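Side-chain contacts in aromatic-L-amino-acid decarboxylase (Catharanthus roseus, PDB 6EEW), which decarboxylates L-tryptophan to tryptamine and 5-hydroxy-L-tryptophan to serotonin, working as a homodimer with pyridoxal 5'-phosphate as cofactor: residues R301-G306 / P419-L424; F427-D432 / K491-L496; G453-T458 / R483-L488. All coordinates share one frame; numbering follows the deposited sequence.

Contact 1 of 3, residues R301-G306 / P419-L424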
# COMPACT_ATOMS: atom_id res chain seq x y z
N ARG A 301 5.48 -27.12 9.91
CA ARG A 301 6.00 -26.15 10.87
C ARG A 301 7.49 -26.32 11.08
O ARG A 301 8.13 -25.38 11.57
CB ARG A 301 5.22 -26.24 12.18
CG ARG A 301 5.72 -25.31 13.29
CD ARG A 301 5.83 -23.85 12.84
NE ARG A 301 6.16 -23.00 13.99
CZ ARG A 301 7.29 -23.11 14.68
NH1 ARG A 301 8.19 -24.03 14.35
NH2 ARG A 301 7.52 -22.30 15.71
N HIS A 302 8.07 -27.47 10.71
CA HIS A 302 9.50 -27.67 10.86
C HIS A 302 10.29 -26.62 10.08
O HIS A 302 11.42 -26.29 10.45
CB HIS A 302 9.92 -29.07 10.40
CG HIS A 302 9.74 -29.30 8.93
ND1 HIS A 302 10.74 -29.02 8.01
CD2 HIS A 302 8.69 -29.75 8.21
CE1 HIS A 302 10.31 -29.31 6.80
NE2 HIS A 302 9.07 -29.75 6.89
N TYR A 303 9.71 -26.06 9.02
CA TYR A 303 10.43 -25.05 8.26
C TYR A 303 10.73 -23.81 9.09
O TYR A 303 11.59 -23.01 8.70
CB TYR A 303 9.67 -24.68 7.00
CG TYR A 303 9.89 -25.65 5.87
CD1 TYR A 303 11.15 -25.88 5.36
CD2 TYR A 303 8.81 -26.31 5.28
CE1 TYR A 303 11.35 -26.76 4.31
CE2 TYR A 303 8.99 -27.17 4.21
CZ TYR A 303 10.27 -27.40 3.73
OH TYR A 303 10.46 -28.27 2.68
N LEU A 304 10.01 -23.58 10.19
CA LEU A 304 10.29 -22.45 11.06
C LEU A 304 11.10 -22.84 12.29
O LEU A 304 11.21 -22.03 13.21
CB LEU A 304 8.99 -21.78 11.50
CG LEU A 304 8.21 -21.06 10.41
CD1 LEU A 304 6.94 -20.46 10.97
CD2 LEU A 304 9.06 -19.99 9.75
N ASP A 305 11.64 -24.05 12.35
CA ASP A 305 12.49 -24.39 13.49
C ASP A 305 13.63 -23.39 13.57
O ASP A 305 14.32 -23.15 12.57
CB ASP A 305 13.02 -25.83 13.38
CG ASP A 305 11.97 -26.89 13.71
OD1 ASP A 305 10.87 -26.54 14.20
OD2 ASP A 305 12.26 -28.08 13.49
N GLY A 306 13.88 -22.86 14.76
CA GLY A 306 14.83 -21.78 14.96
C GLY A 306 14.27 -20.37 14.88
O GLY A 306 15.01 -19.41 15.09
N PRO A 419 12.96 -30.95 -6.08
CA PRO A 419 11.89 -31.54 -5.27
C PRO A 419 10.73 -30.57 -5.08
O PRO A 419 10.92 -29.37 -4.92
CB PRO A 419 12.59 -31.87 -3.94
CG PRO A 419 14.05 -31.89 -4.27
CD PRO A 419 14.24 -30.88 -5.36
N ARG A 420 9.51 -31.12 -5.12
CA ARG A 420 8.30 -30.36 -4.84
C ARG A 420 8.17 -30.21 -3.33
O ARG A 420 7.89 -31.19 -2.63
CB ARG A 420 7.08 -31.06 -5.43
CG ARG A 420 5.75 -30.41 -5.06
CD ARG A 420 4.59 -31.40 -5.06
NE ARG A 420 4.82 -32.50 -4.12
CZ ARG A 420 4.67 -32.41 -2.81
NH1 ARG A 420 4.31 -31.27 -2.24
NH2 ARG A 420 4.92 -33.46 -2.05
N ASN A 421 8.37 -28.99 -2.81
CA ASN A 421 8.28 -28.73 -1.38
C ASN A 421 6.87 -28.36 -0.94
O ASN A 421 6.50 -28.62 0.21
CB ASN A 421 9.21 -27.58 -0.98
CG ASN A 421 10.66 -27.87 -1.29
OD1 ASN A 421 11.18 -28.94 -0.98
ND2 ASN A 421 11.33 -26.89 -1.90
N PHE A 422 6.10 -27.71 -1.80
CA PHE A 422 4.78 -27.22 -1.43
C PHE A 422 3.80 -27.50 -2.57
O PHE A 422 3.54 -28.65 -2.90
CB PHE A 422 4.86 -25.73 -1.09
CG PHE A 422 5.89 -25.39 -0.04
CD1 PHE A 422 5.60 -25.52 1.31
CD2 PHE A 422 7.16 -24.98 -0.41
CE1 PHE A 422 6.54 -25.22 2.28
CE2 PHE A 422 8.11 -24.67 0.56
CZ PHE A 422 7.79 -24.80 1.91
N SER A 423 3.25 -26.44 -3.16
CA SER A 423 2.23 -26.57 -4.19
C SER A 423 2.76 -26.34 -5.60
O SER A 423 1.99 -26.43 -6.56
CB SER A 423 1.07 -25.62 -3.90
OG SER A 423 0.19 -25.60 -5.00
N LEU A 424 4.04 -26.02 -5.75
CA LEU A 424 4.62 -25.68 -7.04
C LEU A 424 5.42 -26.86 -7.55
O LEU A 424 6.29 -27.36 -6.83
CB LEU A 424 5.50 -24.43 -6.95
CG LEU A 424 6.54 -24.31 -8.07
CD1 LEU A 424 5.87 -24.07 -9.41
CD2 LEU A 424 7.55 -23.21 -7.75

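Contact 2 of 3, residues F427-D432 / K491-L496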
# COMPACT_ATOMS: atom_id res chain seq x y z
N PHE A 427 9.05 -28.90 -13.69
CA PHE A 427 9.24 -30.09 -14.52
C PHE A 427 9.73 -29.68 -15.91
O PHE A 427 9.75 -28.50 -16.26
CB PHE A 427 7.96 -30.92 -14.61
CG PHE A 427 6.83 -30.22 -15.30
CD1 PHE A 427 6.15 -29.19 -14.68
CD2 PHE A 427 6.44 -30.60 -16.58
CE1 PHE A 427 5.10 -28.55 -15.31
CE2 PHE A 427 5.39 -29.97 -17.22
CZ PHE A 427 4.72 -28.94 -16.59
N ARG A 428 10.12 -30.68 -16.69
CA ARG A 428 10.57 -30.39 -18.05
C ARG A 428 10.55 -31.68 -18.87
O ARG A 428 10.43 -32.78 -18.33
CB ARG A 428 11.98 -29.78 -18.03
CG ARG A 428 13.09 -30.82 -17.86
CD ARG A 428 14.43 -30.20 -17.43
NE ARG A 428 15.35 -29.88 -18.51
CZ ARG A 428 16.56 -30.41 -18.64
NH1 ARG A 428 16.99 -31.30 -17.76
NH2 ARG A 428 17.35 -30.05 -19.64
N LEU A 429 10.64 -31.52 -20.19
CA LEU A 429 10.88 -32.66 -21.07
C LEU A 429 12.36 -33.01 -21.04
O LEU A 429 13.21 -32.12 -21.15
CB LEU A 429 10.44 -32.33 -22.49
CG LEU A 429 8.95 -32.51 -22.81
CD1 LEU A 429 8.62 -31.82 -24.13
CD2 LEU A 429 8.58 -33.99 -22.87
N LYS A 430 12.67 -34.29 -20.88
CA LYS A 430 14.07 -34.69 -20.85
C LYS A 430 14.74 -34.31 -22.17
O LYS A 430 14.11 -34.31 -23.23
CB LYS A 430 14.22 -36.18 -20.61
CG LYS A 430 13.92 -36.64 -19.19
CD LYS A 430 14.19 -38.13 -19.06
CE LYS A 430 14.06 -38.62 -17.64
NZ LYS A 430 14.18 -40.10 -17.56
N PRO A 431 16.05 -34.03 -22.14
CA PRO A 431 16.74 -33.64 -23.38
C PRO A 431 16.69 -34.68 -24.49
O PRO A 431 16.69 -34.31 -25.68
CB PRO A 431 18.18 -33.40 -22.91
CG PRO A 431 18.25 -33.87 -21.48
CD PRO A 431 16.86 -33.77 -20.95
N ASP A 432 16.64 -35.97 -24.16
CA ASP A 432 16.74 -37.01 -25.17
C ASP A 432 15.42 -37.29 -25.89
O ASP A 432 15.41 -38.11 -26.81
CB ASP A 432 17.26 -38.30 -24.54
CG ASP A 432 16.39 -38.79 -23.39
OD1 ASP A 432 15.46 -38.05 -23.00
OD2 ASP A 432 16.63 -39.91 -22.89
N LYS A 491 -1.14 -34.27 -24.61
CA LYS A 491 -1.55 -34.15 -26.00
C LYS A 491 -0.61 -33.24 -26.78
O LYS A 491 -0.19 -33.56 -27.90
CB LYS A 491 -2.99 -33.63 -26.11
CG LYS A 491 -3.43 -33.47 -27.58
CD LYS A 491 -4.85 -32.95 -27.72
CE LYS A 491 -4.98 -31.50 -27.30
NZ LYS A 491 -6.32 -30.93 -27.62
N LEU A 492 -0.28 -32.09 -26.20
CA LEU A 492 0.60 -31.15 -26.89
C LEU A 492 2.01 -31.71 -27.03
O LEU A 492 2.70 -31.40 -28.01
CB LEU A 492 0.61 -29.81 -26.17
CG LEU A 492 -0.74 -29.10 -26.15
CD1 LEU A 492 -0.66 -27.74 -25.46
CD2 LEU A 492 -1.28 -28.96 -27.56
N THR A 493 2.44 -32.54 -26.09
CA THR A 493 3.74 -33.18 -26.23
C THR A 493 3.71 -34.20 -27.36
O THR A 493 4.64 -34.27 -28.16
CB THR A 493 4.15 -33.85 -24.92
OG1 THR A 493 4.25 -32.85 -23.89
CG2 THR A 493 5.49 -34.55 -25.07
N ASP A 494 2.63 -34.98 -27.46
CA ASP A 494 2.49 -35.91 -28.58
C ASP A 494 2.54 -35.16 -29.91
O ASP A 494 3.31 -35.51 -30.81
CB ASP A 494 1.20 -36.71 -28.46
CG ASP A 494 1.19 -37.64 -27.25
OD1 ASP A 494 2.29 -37.96 -26.73
OD2 ASP A 494 0.09 -38.05 -26.82
N ASP A 495 1.71 -34.12 -30.04
CA ASP A 495 1.73 -33.30 -31.25
C ASP A 495 3.12 -32.76 -31.53
O ASP A 495 3.53 -32.64 -32.69
CB ASP A 495 0.73 -32.14 -31.14
CG ASP A 495 -0.71 -32.59 -31.29
OD1 ASP A 495 -0.94 -33.78 -31.59
OD2 ASP A 495 -1.61 -31.74 -31.13
N LEU A 496 3.86 -32.41 -30.48
CA LEU A 496 5.17 -31.80 -30.65
C LEU A 496 6.24 -32.79 -31.09
O LEU A 496 7.33 -32.36 -31.49
CB LEU A 496 5.58 -31.12 -29.34
CG LEU A 496 6.95 -30.46 -29.29
CD1 LEU A 496 6.98 -29.29 -30.25
CD2 LEU A 496 7.26 -30.00 -27.87

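Contact 3 of 3, residues G453-T458 / R483-L488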
# COMPACT_ATOMS: atom_id res chain seq x y z
N GLY A 453 -5.22 -20.93 -24.59
CA GLY A 453 -6.21 -20.18 -23.85
C GLY A 453 -6.84 -20.94 -22.70
O GLY A 453 -7.49 -20.31 -21.85
N ARG A 454 -6.66 -22.26 -22.63
CA ARG A 454 -7.26 -23.08 -21.59
C ARG A 454 -6.35 -23.28 -20.39
O ARG A 454 -6.71 -24.03 -19.48
CB ARG A 454 -7.67 -24.44 -22.14
CG ARG A 454 -8.70 -24.42 -23.25
CD ARG A 454 -8.93 -25.83 -23.77
NE ARG A 454 -9.48 -26.71 -22.73
CZ ARG A 454 -10.76 -27.04 -22.61
NH1 ARG A 454 -11.66 -26.57 -23.48
NH2 ARG A 454 -11.15 -27.84 -21.63
N VAL A 455 -5.18 -22.64 -20.37
CA VAL A 455 -4.24 -22.78 -19.26
C VAL A 455 -3.22 -21.66 -19.36
O VAL A 455 -2.93 -21.17 -20.45
CB VAL A 455 -3.56 -24.17 -19.26
CG1 VAL A 455 -2.82 -24.41 -20.56
CG2 VAL A 455 -2.60 -24.29 -18.09
N TYR A 456 -2.69 -21.24 -18.21
CA TYR A 456 -1.58 -20.30 -18.16
C TYR A 456 -0.54 -20.84 -17.20
O TYR A 456 -0.82 -21.02 -16.01
CB TYR A 456 -2.04 -18.91 -17.72
CG TYR A 456 -0.94 -17.86 -17.75
CD1 TYR A 456 0.13 -17.96 -18.64
CD2 TYR A 456 -0.97 -16.77 -16.89
CE1 TYR A 456 1.14 -17.00 -18.67
CE2 TYR A 456 0.04 -15.81 -16.91
CZ TYR A 456 1.09 -15.93 -17.80
OH TYR A 456 2.08 -14.97 -17.83
N MET A 457 0.67 -21.05 -17.71
CA MET A 457 1.82 -21.44 -16.89
C MET A 457 2.99 -20.57 -17.30
O MET A 457 3.13 -20.21 -18.47
CB MET A 457 2.20 -22.92 -17.07
CG MET A 457 1.11 -23.90 -16.73
SD MET A 457 1.42 -25.56 -17.38
CE MET A 457 3.12 -25.85 -16.92
N THR A 458 3.80 -20.21 -16.32
CA THR A 458 5.08 -19.58 -16.59
C THR A 458 6.22 -20.59 -16.46
O THR A 458 6.03 -21.74 -16.05
CB THR A 458 5.33 -18.38 -15.67
OG1 THR A 458 5.14 -18.76 -14.30
CG2 THR A 458 4.41 -17.22 -16.02
N ARG A 483 -6.27 -32.65 -13.63
CA ARG A 483 -6.30 -33.80 -14.53
C ARG A 483 -6.34 -33.35 -15.98
O ARG A 483 -5.61 -33.88 -16.83
CB ARG A 483 -7.50 -34.69 -14.21
CG ARG A 483 -7.42 -35.38 -12.86
CD ARG A 483 -8.70 -36.12 -12.53
NE ARG A 483 -8.61 -36.77 -11.22
CZ ARG A 483 -7.86 -37.83 -10.98
NH1 ARG A 483 -7.12 -38.36 -11.95
NH2 ARG A 483 -7.85 -38.37 -9.77
N ARG A 484 -7.19 -32.37 -16.30
CA ARG A 484 -7.32 -31.93 -17.68
C ARG A 484 -6.08 -31.17 -18.15
O ARG A 484 -5.70 -31.28 -19.32
CB ARG A 484 -8.57 -31.07 -17.87
CG ARG A 484 -9.87 -31.79 -17.56
CD ARG A 484 -11.03 -30.99 -18.13
NE ARG A 484 -11.04 -29.60 -17.66
CZ ARG A 484 -11.92 -28.69 -18.05
NH1 ARG A 484 -12.87 -29.01 -18.92
NH2 ARG A 484 -11.85 -27.45 -17.57
N VAL A 485 -5.44 -30.41 -17.26
CA VAL A 485 -4.19 -29.76 -17.65
C VAL A 485 -3.15 -30.80 -18.01
O VAL A 485 -2.43 -30.68 -19.00
CB VAL A 485 -3.68 -28.84 -16.52
CG1 VAL A 485 -2.25 -28.43 -16.83
CG2 VAL A 485 -4.55 -27.61 -16.40
N TRP A 486 -3.03 -31.85 -17.19
CA TRP A 486 -2.06 -32.90 -17.49
C TRP A 486 -2.40 -33.60 -18.80
O TRP A 486 -1.51 -33.88 -19.62
CB TRP A 486 -1.99 -33.88 -16.33
CG TRP A 486 -1.12 -35.04 -16.60
CD1 TRP A 486 -1.46 -36.36 -16.53
CD2 TRP A 486 0.24 -35.00 -17.04
NE1 TRP A 486 -0.38 -37.14 -16.86
CE2 TRP A 486 0.67 -36.33 -17.19
CE3 TRP A 486 1.14 -33.96 -17.31
CZ2 TRP A 486 1.97 -36.65 -17.59
CZ3 TRP A 486 2.42 -34.28 -17.71
CH2 TRP A 486 2.82 -35.62 -17.85
N ASP A 487 -3.68 -33.88 -19.03
CA ASP A 487 -4.09 -34.46 -20.31
C ASP A 487 -3.67 -33.56 -21.47
O ASP A 487 -3.12 -34.03 -22.47
CB ASP A 487 -5.60 -34.69 -20.33
CG ASP A 487 -6.03 -35.82 -19.42
OD1 ASP A 487 -5.23 -36.74 -19.20
OD2 ASP A 487 -7.17 -35.77 -18.91
N LEU A 488 -3.91 -32.25 -21.34
CA LEU A 488 -3.55 -31.32 -22.40
C LEU A 488 -2.05 -31.29 -22.62
O LEU A 488 -1.58 -31.24 -23.77
CB LEU A 488 -4.05 -29.92 -22.04
CG LEU A 488 -3.73 -28.80 -23.04
CD1 LEU A 488 -4.44 -29.02 -24.36
CD2 LEU A 488 -4.02 -27.40 -22.47

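Contact 1 of 3, residues R301-G306 / P419-L424
Tyr303 and Phe422 both carry CG anti to their own carbonyl carbon (chi1 -82° and -54°), and from these rotamers the two rings reach for each other from opposite directions. Tyr303 CE2 comes to 3.5 Å from Phe422 CZ, and CD2 of the tyrosine lies beside the same corner. The planes are inclined at 42° with 5.2 Å between the ring centroids, an oblique pairing. His302 CE1 lies over the centre of one face of the Tyr303 ring. Further out, Tyr303 OH runs past the Asn421 amide at 3.8 Å from OD1, too far for a bond; the amide spends its ND2 on the backbone O of Thr265. In this fold type I pyridoxal-phosphate enzyme the contact joins a loop of the large domain, leading to strand 312-315, to the loop between strands 414-416 and 424-429 of the C-terminal antiparallel sheet. That second loop is braced from within: Arg420 NH1 gives a 2.8 Å hydrogen bond to Phe422 O, in the carbonyl plane and on a lone pair. Arg420 NE meanwhile forms a salt bridge with Glu405 of helix 375-409.

Contact 2 of 3, residues F427-D432 / K491-L496
Leu429 and Thr493 meet tip to tip, methyl on methyl: Leu429 CD2 sits 3.8 Å from Thr493 CG2. The other branch of the leucine, CD1, looks to the next turn of the helix and finds Leu496 CD2 at 4.4 Å, a looser touch. Leu429 therefore forks between two residues three apart on the helix, and the backbones stay well separated, 8.8 Å between Leu429 CA and Thr493 CA. The rotamer of Thr493 sorts its two branches: with chi1 at -61°, CG2 is anti to the backbone N and points its methyl at the strand, while OG1 hydrogen-bonds to Ile489 O one turn back. The hydroxyl is thus satisfied within its own helix and the apolar branch is left for packing. This is helix-on-sheet packing in the C-terminal domain, where the end of strand 424-429 packs against the last helix, 479-496. Around the pair, Phe414 of the neighbouring strand 414-416 touches both Leu429 and Thr493. The backbone of Leu429 is held by Asn442 of helix 438-451, whose OD1 accepts from Leu429 N. Farther out, backbone bonds tie Arg428 to Glu415 and Lys430 to Arg413, and the Arg428 side chain adds a salt bridge to Glu415. Arg413 also reaches the helix, its NH1 forming a salt bridge with Asp494 OD1.

Contact 3 of 3, residues G453-T458 / R483-L488
Val455 faces the helix with both its methyls, and each meets a different residue there. From CB, chi1 of 59° sets CG1 between the backbone N and the carbonyl carbon, where it packs on Leu488 CD2 at 3.7 Å. CG2, anti to the N, turns instead to the preceding turn and lies 4.2 Å from Val485 CG2. Leu449 of helix 438-451 and Tyr98 also touch Val455, which is buried along with Val485. Beside it, at the surface, Arg454 bends at chi3 and brings its NH2 over one face of the Arg484 guanidinium, toward the edge of the group, with Arg454 NH2 3.4 Å from Arg484 NH1. The guanidinium planes stand 71° apart, Arg454 presenting its edge. Both atoms are donors, so the approach would be unfavourable for the charges by itself; Arg484 NH2, however, forms a salt bridge with Glu46, which probably offsets part of the cost. The backbone here has just left helix 438-451 at Gly453, whose positive phi turns the chain, and Asn450 OD1 takes the N-H of Met457 as the chain runs on. The arrangement is a helix–loop–strand connection packed through Val455 against the C-terminal helix, within the smaller domain of the fold type I decarboxylases.

Contact 1 stands apart: it joins a loop of the large domain to the C-terminal domain, whereas contacts 2 and 3 both lie within the latter and share helix 479-496. The centres of contacts 2 and 3 are about 14 Å apart, and they touch where Phe427 CZ packs on Met457 CE at 3.5 Å. Segments 419-424 and 427-432 nearly follow one another in sequence, so strand 424-429 carries the chain from contact 1 to contact 2. Contact 2 is buried and wholly aliphatic across its segments. Contact 3 sets a partly buried valine-leucine cluster beside two exposed arginines, and contact 1, partly buried, relies on aromatic rings.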